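Local coordinates for protein polymeric Immunoglobulin Receptor (Oncorhynchus mykiss, PDB 5F1S) that probably binds polymeric immunoglobulins and carries them across mucosal epithelia, its ectodomain corresponding to the secretory component that remains with them, at residues H142-C147 with K177-T182. Sequence-based numbering, arbitrary orientation.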
# COMPACT_ATOMS: atom_id res chain seq x y z
N HIS A 142 14.47 4.37 -11.31
CA HIS A 142 15.18 3.15 -11.63
C HIS A 142 14.57 2.47 -12.85
O HIS A 142 13.35 2.51 -13.08
CB HIS A 142 15.12 2.16 -10.46
CG HIS A 142 16.02 2.48 -9.31
ND1 HIS A 142 15.94 3.67 -8.60
CD2 HIS A 142 16.97 1.74 -8.70
CE1 HIS A 142 16.82 3.64 -7.61
NE2 HIS A 142 17.46 2.49 -7.65
N GLU A 143 15.41 1.82 -13.64
CA GLU A 143 14.86 0.93 -14.64
C GLU A 143 14.13 -0.18 -13.90
O GLU A 143 14.56 -0.61 -12.82
CB GLU A 143 15.95 0.37 -15.55
CG GLU A 143 16.92 -0.50 -14.88
CD GLU A 143 17.97 -1.02 -15.84
OE1 GLU A 143 18.16 -0.40 -16.92
OE2 GLU A 143 18.57 -2.06 -15.51
N LYS A 144 13.00 -0.61 -14.45
CA LYS A 144 12.23 -1.70 -13.87
C LYS A 144 12.48 -2.98 -14.66
O LYS A 144 12.69 -2.92 -15.87
CB LYS A 144 10.75 -1.36 -13.90
CG LYS A 144 10.42 0.02 -13.30
CD LYS A 144 11.00 0.16 -11.93
CE LYS A 144 10.50 1.39 -11.23
NZ LYS A 144 10.75 2.71 -11.93
N ARG A 145 12.41 -4.14 -13.99
CA ARG A 145 12.67 -5.38 -14.70
C ARG A 145 11.71 -6.49 -14.30
O ARG A 145 11.12 -6.49 -13.22
CB ARG A 145 14.10 -5.87 -14.53
CG ARG A 145 14.76 -5.66 -13.28
CD ARG A 145 16.29 -5.89 -13.42
NE ARG A 145 16.73 -6.62 -12.25
CZ ARG A 145 16.99 -6.05 -11.08
NH1 ARG A 145 16.89 -4.74 -10.95
NH2 ARG A 145 17.37 -6.78 -10.04
N TRP A 146 11.51 -7.39 -15.26
CA TRP A 146 10.73 -8.61 -15.10
C TRP A 146 11.64 -9.77 -15.47
O TRP A 146 12.18 -9.80 -16.58
CB TRP A 146 9.51 -8.56 -16.00
CG TRP A 146 8.70 -9.81 -16.10
CD1 TRP A 146 8.64 -10.67 -17.15
CD2 TRP A 146 7.79 -10.33 -15.10
NE1 TRP A 146 7.72 -11.69 -16.88
CE2 TRP A 146 7.22 -11.51 -15.62
CE3 TRP A 146 7.41 -9.89 -13.83
CZ2 TRP A 146 6.26 -12.27 -14.91
CZ3 TRP A 146 6.47 -10.67 -13.11
CH2 TRP A 146 5.91 -11.83 -13.66
N CYS A 147 11.89 -10.67 -14.51
CA CYS A 147 12.87 -11.72 -14.64
C CYS A 147 12.25 -13.06 -14.28
O CYS A 147 11.43 -13.16 -13.35
CB CYS A 147 14.10 -11.48 -13.74
SG CYS A 147 14.69 -9.71 -13.79
N LYS A 177 4.46 5.18 -9.36
CA LYS A 177 3.97 4.26 -8.31
C LYS A 177 4.02 2.79 -8.68
O LYS A 177 4.00 1.96 -7.78
CB LYS A 177 2.49 4.56 -7.94
CG LYS A 177 2.14 5.91 -7.47
CD LYS A 177 0.69 5.92 -6.94
CE LYS A 177 -0.36 5.48 -7.96
NZ LYS A 177 -1.75 5.65 -7.41
N ALA A 178 3.94 2.42 -9.97
CA ALA A 178 3.65 1.05 -10.34
C ALA A 178 4.11 0.83 -11.75
O ALA A 178 4.11 1.76 -12.57
CB ALA A 178 2.16 0.71 -10.27
N PHE A 179 4.49 -0.42 -12.05
CA PHE A 179 4.67 -0.81 -13.44
C PHE A 179 3.92 -2.10 -13.67
O PHE A 179 3.81 -2.93 -12.77
CB PHE A 179 6.19 -0.92 -13.82
CG PHE A 179 7.02 -1.95 -13.05
CD1 PHE A 179 7.29 -3.20 -13.60
CD2 PHE A 179 7.62 -1.62 -11.86
CE1 PHE A 179 8.10 -4.10 -12.95
CE2 PHE A 179 8.44 -2.53 -11.20
CZ PHE A 179 8.69 -3.77 -11.75
N THR A 180 3.29 -2.21 -14.83
CA THR A 180 2.50 -3.38 -15.18
C THR A 180 3.27 -4.21 -16.18
O THR A 180 3.91 -3.67 -17.10
CB THR A 180 1.14 -3.00 -15.77
OG1 THR A 180 1.35 -2.19 -16.93
CG2 THR A 180 0.34 -2.21 -14.76
N VAL A 181 3.20 -5.53 -16.02
CA VAL A 181 3.85 -6.47 -16.91
C VAL A 181 2.71 -7.25 -17.55
O VAL A 181 1.93 -7.91 -16.86
CB VAL A 181 4.84 -7.41 -16.19
CG1 VAL A 181 5.50 -8.41 -17.16
CG2 VAL A 181 5.91 -6.64 -15.44
N THR A 182 2.57 -7.14 -18.87
CA THR A 182 1.53 -7.87 -19.58
C THR A 182 2.18 -9.03 -20.31
O THR A 182 3.06 -8.82 -21.15
CB THR A 182 0.77 -6.97 -20.56
OG1 THR A 182 0.11 -5.95 -19.81
CG2 THR A 182 -0.30 -7.77 -21.30
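Lys144 lays the aliphatic part of its side chain over one face of the Phe179 ring. The evidence is a CH-pi contact in which Lys144 CB stands 3.6 Å from the Phe179 ring centroid, only 5° off the ring normal, and so above the middle of the ring. Lys144 CG and CD continue over the CD2–CE2 side, CG coming within 3.6 Å of Phe179 CD2. Phe179 reaches this position with CG between its backbone N and carbonyl carbon (chi1 62°), the ring extending from its strand toward the facing one. Bends at chi2 and chi4 then turn the lysine chain off the ring, and the buried ammonium is gripped by several acceptors: Lys144 NZ donates to His142 O at 2.8 Å, bonds to Tyr139 O and forms a salt bridge with Asp173. A serine in place of Phe179 would probably open a gap beneath the Lys144 methylenes and leave the lysine chain less firmly held.

The second pair reverses the roles, the aromatic group now belonging to 142-147. Val181 CG1 sits over one face of the Trp146 indole, 3.6 Å from the centroid of its five-membered ring and 10° off the normal, while Val181 CG2 lies 3.9 Å from Trp146 CE3, outside the rim of the benzo ring on the side of Trp146 CB. Tyr194 stacks on Trp146 as well.

No hydrogen bond joins the segments, whose strand axes pass 8.8 Å apart; this is packing between sheets. Strand 144-148 belongs to one sheet and 178-183 to the other, and both Trp146 and Phe179 touch Cys196 of the Cys133–Cys196 disulfide. A tryptophan packed against the intersheet disulfide is a hallmark of the immunoglobulin fold, here in a V-set domain.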